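AAEL008620-PA odorant-binding protein (Aedes aegypti, PDB 5V13) binds juvenile hormone III in mosquito hemolymph as a member of the odorant-binding protein family. Local coordinates at residues 27-38 with 268-278; 141-149 with 280-288. All blocks are in the same frame, centred on the assembly; numbering follows the deposited sequence.

Contact 1 of 2, residues 27-38 with 268-278; sequences EQTLYAYVRCLN and YFDLSSKEEPW. With JH3 (methyl (2E,6E)-9-[(2R)-3,3-dimethyloxiran-2-yl]-3,7-dimethylnona-2,6-dienoate), chain E.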
loop_
_atom_site.group_PDB
_atom_site.type_symbol
_atom_site.label_atom_id
_atom_site.label_comp_id
_atom_site.label_asym_id
_atom_site.label_seq_id
_atom_site.Cartn_x
_atom_site.Cartn_y
_atom_site.Cartn_z
ATOM N N GLU B 27 1.069 13.179 0.882
ATOM C CA GLU B 27 2.206 13.488 1.745
ATOM C C GLU B 27 2.429 14.993 1.805
ATOM O O GLU B 27 2.657 15.554 2.879
ATOM C CB GLU B 27 3.473 12.779 1.249
ATOM C CG GLU B 27 4.726 12.978 2.132
ATOM C CD GLU B 27 5.441 14.319 1.933
ATOM O OE1 GLU B 27 6.050 14.833 2.919
ATOM O OE2 GLU B 27 5.425 14.842 0.786
ATOM N N GLN B 28 2.348 15.662 0.658
ATOM C CA GLN B 28 2.595 17.100 0.603
ATOM C C GLN B 28 1.484 17.906 1.293
ATOM O O GLN B 28 1.768 18.860 2.029
ATOM C CB GLN B 28 2.772 17.510 -0.859
ATOM C CG GLN B 28 4.144 17.067 -1.414
ATOM C CD GLN B 28 4.280 17.319 -2.900
ATOM O OE1 GLN B 28 3.365 17.027 -3.680
ATOM N NE2 GLN B 28 5.426 17.848 -3.305
ATOM N N THR B 29 0.215 17.576 1.044
ATOM C CA THR B 29 -0.851 18.291 1.745
ATOM C C THR B 29 -0.781 18.051 3.253
ATOM O O THR B 29 -0.909 18.994 4.042
ATOM C CB THR B 29 -2.222 17.903 1.190
ATOM O OG1 THR B 29 -2.396 16.479 1.257
ATOM C CG2 THR B 29 -2.339 18.356 -0.271
ATOM N N LEU B 30 -0.566 16.804 3.678
ATOM C CA LEU B 30 -0.504 16.552 5.117
ATOM C C LEU B 30 0.665 17.304 5.746
ATOM O O LEU B 30 0.529 17.883 6.830
ATOM C CB LEU B 30 -0.395 15.047 5.394
ATOM C CG LEU B 30 -0.597 14.692 6.873
ATOM C CD1 LEU B 30 -1.964 15.185 7.378
ATOM C CD2 LEU B 30 -0.468 13.202 7.087
ATOM N N TYR B 31 1.819 17.328 5.068
ATOM C CA TYR B 31 2.967 18.066 5.604
ATOM C C TYR B 31 2.612 19.531 5.820
ATOM O O TYR B 31 2.901 20.115 6.876
ATOM C CB TYR B 31 4.161 17.953 4.647
ATOM C CG TYR B 31 5.422 18.619 5.152
ATOM C CD1 TYR B 31 5.647 19.992 4.969
ATOM C CD2 TYR B 31 6.399 17.871 5.802
ATOM C CE1 TYR B 31 6.833 20.592 5.417
ATOM C CE2 TYR B 31 7.567 18.459 6.261
ATOM C CZ TYR B 31 7.780 19.811 6.066
ATOM O OH TYR B 31 8.952 20.371 6.532
ATOM N N ALA B 32 1.984 20.145 4.813
ATOM C CA ALA B 32 1.640 21.559 4.900
ATOM C C ALA B 32 0.591 21.805 5.977
ATOM O O ALA B 32 0.718 22.750 6.774
ATOM C CB ALA B 32 1.144 22.057 3.542
ATOM N N TYR B 33 -0.460 20.975 6.020
ATOM C CA TYR B 33 -1.514 21.187 7.022
ATOM C C TYR B 33 -0.958 21.103 8.442
ATOM O O TYR B 33 -1.275 21.938 9.303
ATOM C CB TYR B 33 -2.647 20.160 6.855
ATOM C CG TYR B 33 -3.324 20.131 5.494
ATOM C CD1 TYR B 33 -3.262 21.220 4.630
ATOM C CD2 TYR B 33 -4.029 19.004 5.084
ATOM C CE1 TYR B 33 -3.888 21.175 3.369
ATOM C CE2 TYR B 33 -4.656 18.949 3.852
ATOM C CZ TYR B 33 -4.585 20.030 3.000
ATOM O OH TYR B 33 -5.196 19.948 1.769
ATOM N N VAL B 34 -0.150 20.077 8.711
ATOM C CA VAL B 34 0.351 19.850 10.065
ATOM C C VAL B 34 1.388 20.907 10.449
ATOM O O VAL B 34 1.367 21.451 11.570
ATOM C CB VAL B 34 0.920 18.421 10.184
ATOM C CG1 VAL B 34 1.647 18.261 11.521
ATOM C CG2 VAL B 34 -0.204 17.399 10.047
ATOM N N ARG B 35 2.321 21.209 9.538
ATOM C CA ARG B 35 3.377 22.158 9.894
ATOM C C ARG B 35 2.825 23.565 10.079
ATOM O O ARG B 35 3.248 24.286 10.994
ATOM C CB ARG B 35 4.491 22.162 8.849
ATOM C CG ARG B 35 5.360 20.902 8.879
ATOM C CD ARG B 35 6.160 20.775 10.191
ATOM N NE ARG B 35 7.103 21.881 10.354
ATOM C CZ ARG B 35 8.370 21.856 9.941
ATOM N NH1 ARG B 35 8.853 20.777 9.342
ATOM N NH2 ARG B 35 9.151 22.909 10.125
ATOM N N CYS B 36 1.879 23.980 9.228
ATOM C CA CYS B 36 1.256 25.287 9.428
ATOM C C CYS B 36 0.399 25.329 10.694
ATOM O O CYS B 36 0.277 26.393 11.321
ATOM C CB CYS B 36 0.429 25.665 8.197
ATOM S SG CYS B 36 1.490 26.009 6.740
ATOM N N LEU B 37 -0.203 24.202 11.091
ATOM C CA LEU B 37 -0.952 24.175 12.352
ATOM C C LEU B 37 -0.027 24.368 13.549
ATOM O O LEU B 37 -0.312 25.168 14.453
ATOM C CB LEU B 37 -1.721 22.859 12.491
ATOM C CG LEU B 37 -3.115 22.787 11.862
ATOM C CD1 LEU B 37 -3.645 21.352 11.879
ATOM C CD2 LEU B 37 -4.068 23.709 12.622
ATOM N N ASN B 38 1.091 23.644 13.574
ATOM C CA ASN B 38 1.981 23.701 14.732
ATOM C C ASN B 38 2.786 24.994 14.772
ATOM O O ASN B 38 3.222 25.409 15.852
ATOM C CB ASN B 38 2.923 22.493 14.748
ATOM C CG ASN B 38 2.191 21.182 15.012
ATOM O OD1 ASN B 38 1.065 21.175 15.505
ATOM N ND2 ASN B 38 2.830 20.067 14.676
ATOM N N TYR B 268 3.049 12.126 10.449
ATOM C CA TYR B 268 3.014 13.581 10.585
ATOM C C TYR B 268 2.115 14.015 11.740
ATOM O O TYR B 268 2.421 14.990 12.444
ATOM C CB TYR B 268 2.563 14.199 9.266
ATOM C CG TYR B 268 3.605 14.078 8.173
ATOM C CD1 TYR B 268 4.869 13.536 8.437
ATOM C CD2 TYR B 268 3.347 14.530 6.898
ATOM C CE1 TYR B 268 5.848 13.437 7.441
ATOM C CE2 TYR B 268 4.315 14.429 5.893
ATOM C CZ TYR B 268 5.563 13.891 6.168
ATOM O OH TYR B 268 6.512 13.814 5.152
ATOM N N PHE B 269 0.999 13.317 11.943
ATOM C CA PHE B 269 0.304 13.331 13.230
ATOM C C PHE B 269 -0.321 11.958 13.444
ATOM O O PHE B 269 -0.300 11.102 12.558
ATOM C CB PHE B 269 -0.743 14.446 13.319
ATOM C CG PHE B 269 -2.035 14.146 12.612
ATOM C CD1 PHE B 269 -2.139 14.271 11.238
ATOM C CD2 PHE B 269 -3.156 13.783 13.332
ATOM C CE1 PHE B 269 -3.332 14.011 10.594
ATOM C CE2 PHE B 269 -4.350 13.525 12.704
ATOM C CZ PHE B 269 -4.448 13.641 11.331
ATOM N N ASP B 270 -0.864 11.743 14.637
ATOM C CA ASP B 270 -1.405 10.437 15.015
ATOM C C ASP B 270 -2.879 10.402 14.633
ATOM O O ASP B 270 -3.710 11.030 15.298
ATOM C CB ASP B 270 -1.191 10.204 16.505
ATOM C CG ASP B 270 -1.805 8.901 17.008
ATOM O OD1 ASP B 270 -2.297 8.073 16.205
ATOM O OD2 ASP B 270 -1.806 8.721 18.237
ATOM N N LEU B 271 -3.211 9.662 13.565
ATOM C CA LEU B 271 -4.593 9.631 13.090
ATOM C C LEU B 271 -5.547 9.002 14.101
ATOM O O LEU B 271 -6.768 9.083 13.912
ATOM C CB LEU B 271 -4.685 8.889 11.743
ATOM C CG LEU B 271 -4.662 9.691 10.433
ATOM C CD1 LEU B 271 -3.354 10.443 10.245
ATOM C CD2 LEU B 271 -4.918 8.787 9.225
ATOM N N SER B 272 -5.033 8.400 15.172
ATOM C CA SER B 272 -5.876 7.847 16.216
ATOM C C SER B 272 -5.858 8.696 17.478
ATOM O O SER B 272 -6.438 8.287 18.487
ATOM C CB SER B 272 -5.454 6.409 16.550
ATOM O OG SER B 272 -4.216 6.386 17.236
ATOM N N SER B 273 -5.211 9.863 17.445
ATOM C CA SER B 273 -5.167 10.732 18.614
ATOM C C SER B 273 -6.564 11.212 18.971
ATOM O O SER B 273 -7.396 11.472 18.094
ATOM C CB SER B 273 -4.262 11.941 18.358
ATOM O OG SER B 273 -4.403 12.909 19.392
ATOM N N LYS B 274 -6.816 11.325 20.271
ATOM C CA LYS B 274 -8.045 11.906 20.788
ATOM C C LYS B 274 -7.850 13.331 21.306
ATOM O O LYS B 274 -8.799 13.928 21.816
ATOM C CB LYS B 274 -8.624 11.004 21.884
ATOM C CG LYS B 274 -8.967 9.594 21.380
ATOM C CD LYS B 274 -10.061 9.631 20.315
ATOM C CE LYS B 274 -10.410 8.233 19.808
ATOM N NZ LYS B 274 -11.658 8.223 18.979
ATOM N N GLU B 275 -6.654 13.892 21.169
ATOM C CA GLU B 275 -6.438 15.303 21.438
ATOM C C GLU B 275 -6.877 16.146 20.249
ATOM O O GLU B 275 -6.847 15.701 19.101
ATOM C CB GLU B 275 -4.969 15.571 21.731
ATOM C CG GLU B 275 -4.373 14.653 22.763
ATOM C CD GLU B 275 -2.926 14.984 23.024
ATOM O OE1 GLU B 275 -2.045 14.239 22.548
ATOM O OE2 GLU B 275 -2.669 16.010 23.689
ATOM N N GLU B 276 -7.287 17.376 20.534
ATOM C CA GLU B 276 -7.627 18.300 19.467
ATOM C C GLU B 276 -6.387 19.058 19.015
ATOM O O GLU B 276 -5.438 19.231 19.790
ATOM C CB GLU B 276 -8.705 19.271 19.947
ATOM C CG GLU B 276 -10.054 18.611 20.257
ATOM C CD GLU B 276 -10.763 18.093 19.008
ATOM O OE1 GLU B 276 -11.889 17.582 19.131
ATOM O OE2 GLU B 276 -10.201 18.193 17.895
ATOM N N PRO B 277 -6.349 19.541 17.757
ATOM C CA PRO B 277 -7.399 19.464 16.730
ATOM C C PRO B 277 -7.417 18.140 15.968
ATOM O O PRO B 277 -8.224 17.990 15.055
ATOM C CB PRO B 277 -7.040 20.614 15.787
ATOM C CG PRO B 277 -5.540 20.672 15.848
ATOM C CD PRO B 277 -5.194 20.333 17.295
ATOM N N TRP B 278 -6.554 17.199 16.358
ATOM C CA TRP B 278 -6.371 15.980 15.565
ATOM C C TRP B 278 -7.637 15.131 15.531
ATOM O O TRP B 278 -7.999 14.593 14.476
ATOM C CB TRP B 278 -5.182 15.180 16.110
ATOM C CG TRP B 278 -4.031 16.077 16.461
ATOM C CD1 TRP B 278 -3.507 16.284 17.703
ATOM C CD2 TRP B 278 -3.305 16.938 15.570
ATOM N NE1 TRP B 278 -2.484 17.196 17.638
ATOM C CE2 TRP B 278 -2.343 17.617 16.342
ATOM C CE3 TRP B 278 -3.360 17.182 14.190
ATOM C CZ2 TRP B 278 -1.451 18.530 15.788
ATOM C CZ3 TRP B 278 -2.478 18.105 13.643
ATOM C CH2 TRP B 278 -1.531 18.758 14.439
HETATM C C1 JH3 E . -5.635 18.958 8.868
HETATM O O2 JH3 E . -6.328 18.003 8.565
HETATM O O1 JH3 E . -4.571 18.746 9.816
HETATM C CM JH3 E . -4.331 17.419 10.290
HETATM C C2 JH3 E . -5.794 20.315 8.313
HETATM C C3 JH3 E . -6.719 20.732 7.445
HETATM C "C3'" JH3 E . -7.799 19.854 6.876
HETATM C C4 JH3 E . -6.637 22.179 7.019
HETATM C C5 JH3 E . -6.867 22.270 5.514
HETATM C C6 JH3 E . -6.348 23.597 5.007
HETATM C C7 JH3 E . -7.132 24.670 4.831
HETATM C "C7'" JH3 E . -8.598 24.621 5.174
HETATM C C8 JH3 E . -6.497 25.949 4.306
HETATM C C9 JH3 E . -7.063 26.360 2.936
HETATM C CA JH3 E . -7.046 25.215 1.926
HETATM O O3 JH3 E . -7.413 25.627 0.590
HETATM C CB JH3 E . -6.026 25.353 0.797
HETATM C "CB'" JH3 E . -5.497 24.000 0.309
HETATM C CC JH3 E . -5.150 26.594 0.705
#
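Tyr268 lies along helix 26-38, and its side chain can be followed upstream along that helix from Val34 toward Glu27. Its CB rests on the Leu30 methyl CD2 at 3.9 Å. CD2 of the ring comes near the backbone N of Tyr31, obliquely, and CE2 packs on Tyr31 CB at 3.7 Å while Glu27 O sits at the ring edge. Tyr31 turns its own edge toward the face of Tyr268 in an offset edge-to-face pair, planes 76° apart. At the tip, Tyr268 OH donates a very short hydrogen bond to Glu27 OE1, 2.5 Å. The bend of the Glu27 chain at chi2 (-79°) swings the carboxylate back to this hydroxyl, and the same OE1 is salt-bridged to Arg201, which is also a cation-pi partner of Tyr31.

Farther along, Phe269 of the loop and Trp278, the first residue of helix 278-286, face the hormone pocket. Phe269 presents its edge to Leu30 CD1, with CE1 3.7 Å from that methyl, and the same CE1 lies 3.6 Å from the methoxy carbon CM of the ligand. Val34 CG2 fills in beside Phe269 CD1 at 3.9 Å. Leu37 passes Trp278 in the opposite direction and touches its CZ3 through CD1. Leu37 CD1 also lies 3.5 Å from JH3 O1, the ester oxygen of the hormone. Asn38 OD1 meets the rim of the same indole, amide and ring planes 82° apart.

The chemistry thus divides along the helix. The one hydrogen bond between the segments is at Glu27, whereas the other end is mainly carbon, where Phe269, Trp278, Val34 and Leu37 line one part of the pocket around the methyl ester, an environment consistent with binding a lipid-like hormone.

Contact 2 of 2, residues 141-149 with 280-288; sequences LRMFHGDYR and SAVDFANNL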
loop_
_atom_site.group_PDB
_atom_site.type_symbol
_atom_site.label_atom_id
_atom_site.label_comp_id
_atom_site.label_asym_id
_atom_site.label_seq_id
_atom_site.Cartn_x
_atom_site.Cartn_y
_atom_site.Cartn_z
ATOM N N LEU B 141 -11.632 21.010 -1.212
ATOM C CA LEU B 141 -11.434 20.048 -0.132
ATOM C C LEU B 141 -11.085 18.673 -0.685
ATOM O O LEU B 141 -10.100 18.047 -0.275
ATOM C CB LEU B 141 -12.706 19.983 0.720
ATOM C CG LEU B 141 -12.858 19.118 1.976
ATOM C CD1 LEU B 141 -14.108 19.585 2.730
ATOM C CD2 LEU B 141 -12.970 17.609 1.680
ATOM N N ARG B 142 -11.870 18.200 -1.645
ATOM C CA ARG B 142 -11.677 16.836 -2.119
ATOM C C ARG B 142 -10.367 16.685 -2.892
ATOM O O ARG B 142 -9.648 15.696 -2.708
ATOM C CB ARG B 142 -12.880 16.424 -2.964
ATOM C CG ARG B 142 -12.930 14.951 -3.216
ATOM C CD ARG B 142 -14.358 14.469 -3.340
ATOM N NE ARG B 142 -14.385 13.018 -3.242
ATOM C CZ ARG B 142 -15.491 12.288 -3.235
ATOM N NH1 ARG B 142 -16.683 12.870 -3.324
ATOM N NH2 ARG B 142 -15.395 10.971 -3.137
ATOM N N MET B 143 -10.034 17.651 -3.765
ATOM C CA MET B 143 -8.871 17.478 -4.638
ATOM C C MET B 143 -7.560 17.637 -3.890
ATOM O O MET B 143 -6.522 17.198 -4.395
ATOM C CB MET B 143 -8.919 18.468 -5.817
ATOM C CG MET B 143 -8.700 19.946 -5.439
ATOM S SD MET B 143 -9.305 20.993 -6.793
ATOM C CE MET B 143 -8.523 22.593 -6.490
ATOM N N PHE B 144 -7.575 18.278 -2.718
ATOM C CA PHE B 144 -6.416 18.367 -1.838
ATOM C C PHE B 144 -6.492 17.365 -0.683
ATOM O O PHE B 144 -5.973 17.629 0.408
ATOM C CB PHE B 144 -6.258 19.796 -1.309
ATOM C CG PHE B 144 -5.756 20.771 -2.341
ATOM C CD1 PHE B 144 -4.439 20.701 -2.796
ATOM C CD2 PHE B 144 -6.593 21.755 -2.852
ATOM C CE1 PHE B 144 -3.962 21.597 -3.756
ATOM C CE2 PHE B 144 -6.123 22.670 -3.807
ATOM C CZ PHE B 144 -4.802 22.584 -4.262
ATOM N N HIS B 145 -7.161 16.229 -0.903
ATOM C CA HIS B 145 -7.065 15.047 -0.045
ATOM C C HIS B 145 -7.751 15.229 1.302
ATOM O O HIS B 145 -7.400 14.558 2.281
ATOM C CB HIS B 145 -5.604 14.635 0.124
ATOM C CG HIS B 145 -4.865 14.616 -1.175
ATOM N ND1 HIS B 145 -5.316 13.903 -2.265
ATOM C CD2 HIS B 145 -3.759 15.282 -1.588
ATOM C CE1 HIS B 145 -4.500 14.104 -3.287
ATOM N NE2 HIS B 145 -3.543 14.930 -2.899
ATOM N N GLY B 146 -8.768 16.083 1.345
ATOM C CA GLY B 146 -9.511 16.299 2.569
ATOM C C GLY B 146 -10.569 15.259 2.885
ATOM O O GLY B 146 -11.042 15.221 4.026
ATOM N N ASP B 147 -10.953 14.414 1.923
ATOM C CA ASP B 147 -12.057 13.462 2.085
ATOM C C ASP B 147 -11.466 12.058 2.094
ATOM O O ASP B 147 -10.922 11.603 1.081
ATOM C CB ASP B 147 -13.070 13.641 0.952
ATOM C CG ASP B 147 -14.324 12.777 1.098
ATOM O OD1 ASP B 147 -14.339 11.794 1.877
ATOM O OD2 ASP B 147 -15.314 13.092 0.393
ATOM N N TYR B 148 -11.564 11.371 3.237
ATOM C CA TYR B 148 -10.915 10.074 3.384
ATOM C C TYR B 148 -11.650 8.951 2.666
ATOM O O TYR B 148 -11.165 7.816 2.666
ATOM C CB TYR B 148 -10.752 9.717 4.864
ATOM C CG TYR B 148 -9.641 10.503 5.536
ATOM C CD1 TYR B 148 -8.835 11.370 4.804
ATOM C CD2 TYR B 148 -9.392 10.372 6.897
ATOM C CE1 TYR B 148 -7.816 12.094 5.412
ATOM C CE2 TYR B 148 -8.377 11.087 7.511
ATOM C CZ TYR B 148 -7.594 11.942 6.766
ATOM O OH TYR B 148 -6.587 12.651 7.381
ATOM N N ARG B 149 -12.816 9.216 2.077
ATOM C CA ARG B 149 -13.420 8.208 1.213
ATOM C C ARG B 149 -12.536 7.885 0.017
ATOM O O ARG B 149 -12.694 6.811 -0.585
ATOM C CB ARG B 149 -14.793 8.675 0.729
ATOM C CG ARG B 149 -15.864 8.645 1.806
ATOM C CD ARG B 149 -17.200 9.143 1.275
ATOM N NE ARG B 149 -17.126 10.542 0.849
ATOM C CZ ARG B 149 -18.171 11.235 0.412
ATOM N NH1 ARG B 149 -19.365 10.654 0.346
ATOM N NH2 ARG B 149 -18.027 12.503 0.043
ATOM N N SER B 280 -10.834 16.075 15.875
ATOM C CA SER B 280 -11.830 16.698 15.013
ATOM C C SER B 280 -11.451 16.572 13.549
ATOM O O SER B 280 -12.331 16.452 12.689
ATOM C CB SER B 280 -12.013 18.166 15.379
ATOM O OG SER B 280 -12.785 18.265 16.559
ATOM N N ALA B 281 -10.155 16.624 13.247
ATOM C CA ALA B 281 -9.716 16.549 11.859
ATOM C C ALA B 281 -10.080 15.203 11.251
ATOM O O ALA B 281 -10.575 15.130 10.116
ATOM C CB ALA B 281 -8.206 16.770 11.770
ATOM N N VAL B 282 -9.829 14.131 11.996
ATOM C CA VAL B 282 -10.079 12.783 11.494
ATOM C C VAL B 282 -11.573 12.509 11.425
ATOM O O VAL B 282 -12.066 11.937 10.448
ATOM C CB VAL B 282 -9.351 11.761 12.380
ATOM C CG1 VAL B 282 -9.782 10.343 12.029
ATOM C CG2 VAL B 282 -7.858 11.931 12.230
ATOM N N ASP B 283 -12.317 12.905 12.465
ATOM C CA ASP B 283 -13.764 12.718 12.452
ATOM C C ASP B 283 -14.404 13.432 11.271
ATOM O O ASP B 283 -15.298 12.880 10.619
ATOM C CB ASP B 283 -14.374 13.203 13.766
ATOM C CG ASP B 283 -14.229 12.187 14.888
ATOM O OD1 ASP B 283 -13.493 11.192 14.713
ATOM O OD2 ASP B 283 -14.859 12.380 15.949
ATOM N N PHE B 284 -13.964 14.664 10.978
ATOM C CA PHE B 284 -14.530 15.394 9.845
ATOM C C PHE B 284 -14.198 14.703 8.528
ATOM O O PHE B 284 -15.074 14.515 7.674
ATOM C CB PHE B 284 -14.015 16.834 9.828
ATOM C CG PHE B 284 -14.574 17.665 8.715
ATOM C CD1 PHE B 284 -15.790 18.315 8.870
ATOM C CD2 PHE B 284 -13.888 17.804 7.525
ATOM C CE1 PHE B 284 -16.310 19.087 7.861
ATOM C CE2 PHE B 284 -14.409 18.574 6.507
ATOM C CZ PHE B 284 -15.628 19.216 6.683
ATOM N N ALA B 285 -12.927 14.339 8.341
ATOM C CA ALA B 285 -12.496 13.758 7.073
ATOM C C ALA B 285 -13.109 12.382 6.842
ATOM O O ALA B 285 -13.320 11.984 5.691
ATOM C CB ALA B 285 -10.974 13.655 7.032
ATOM N N ASN B 286 -13.404 11.651 7.923
ATOM C CA ASN B 286 -13.883 10.277 7.813
ATOM C C ASN B 286 -15.356 10.191 7.462
ATOM O O ASN B 286 -15.794 9.184 6.894
ATOM C CB ASN B 286 -13.662 9.530 9.126
ATOM C CG ASN B 286 -12.414 8.697 9.116
ATOM O OD1 ASN B 286 -11.932 8.297 8.059
ATOM N ND2 ASN B 286 -11.888 8.410 10.302
ATOM N N ASN B 287 -16.137 11.200 7.817
ATOM C CA ASN B 287 -17.584 11.097 7.745
ATOM C C ASN B 287 -18.154 12.233 6.912
ATOM O O ASN B 287 -19.066 12.950 7.323
ATOM C CB ASN B 287 -18.178 11.058 9.155
ATOM C CG ASN B 287 -17.563 9.956 10.021
ATOM O OD1 ASN B 287 -17.986 8.794 9.977
ATOM N ND2 ASN B 287 -16.561 10.321 10.815
ATOM N N LEU B 288 -17.608 12.409 5.712
ATOM C CA LEU B 288 -18.166 13.358 4.756
ATOM C C LEU B 288 -19.223 12.681 3.887
ATOM O O LEU B 288 -20.062 13.351 3.285
ATOM C CB LEU B 288 -17.065 13.959 3.879
ATOM C CG LEU B 288 -16.302 15.142 4.484
ATOM C CD1 LEU B 288 -15.053 15.458 3.691
ATOM C CD2 LEU B 288 -17.201 16.356 4.547
HETATM O O HOH W 1 -15.417 10.948 4.324
#
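The Tyr148 ring takes the methyl of Ala285 on one face: CB stands 3.5 Å from the ring centroid and only 5° off the normal, a CH-pi contact. At the edge of that ring, in plane, lies Asn286 OD1, 3.5 Å from Tyr148 CD2. Phe284 offers an edge instead, to Leu141 CD1, and the guanidinium of Arg149 has Leu288 C centred over one of its faces. These groups join two helix ends. Helix 137-143 stops in a Schellman motif with His145 at C-prime, and the turn that follows packs on the end of helix 278-286 and the last residues of the chain.

One direct hydrogen bond ties the backbones: Tyr148 N donates to Ala285 O at 3.1 Å. Beside it, Gly146 O abuts Ala285 CB at 3.4 Å, and Leu141 CD2 and Leu288 CD1 reach each other tip to tip, 3.6 Å apart, with Leu288 CD1 also resting on Asp147 CG.

Asp147 organises the polar side. Its OD1 accepts from the backbone N of Arg149, an Asx turn, while Arg149 grips the carboxylate side-on through NE and NH2, the NH2 to OD2 bond being 2.8 Å. The bend at chi3 (-63°) helps lay the Arg149 guanidinium beside Asp147, and its positive charge would probably be favourable near the carboxylate of Leu288, the last residue. Arg142 adds a long ion pair of charges only, Asp147 OD2 standing over the centre of its guanidinium with no N-H aimed at it. Between the segments sits one water, which donates to Asp147 OD1 and to Ala285 O, the latter at 2.7 Å, and accepts from Leu288 N.

Contacts 1 and 2 interleave along the chain in the order 27-38, 141-149, 268-278, 280-288, so the segments alternate along the sequence. The 268-278 segment ends on Trp278, which begins helix 278-286 of contact 2, and the contact centres are only about 12 Å apart. They also meet directly: Tyr33 OH probably hydrogen-bonds to Phe144 O, 2.8 Å, and Leu271 O packs on Val282. In this largely helical chain, the C-terminal loop 268-277 is held to helix 26-38, and helix 278-286 to the turn after helix 137-143. Pocket residues come from both contacts, including Ala281 from contact 2, so this C-terminal part helps line the pocket.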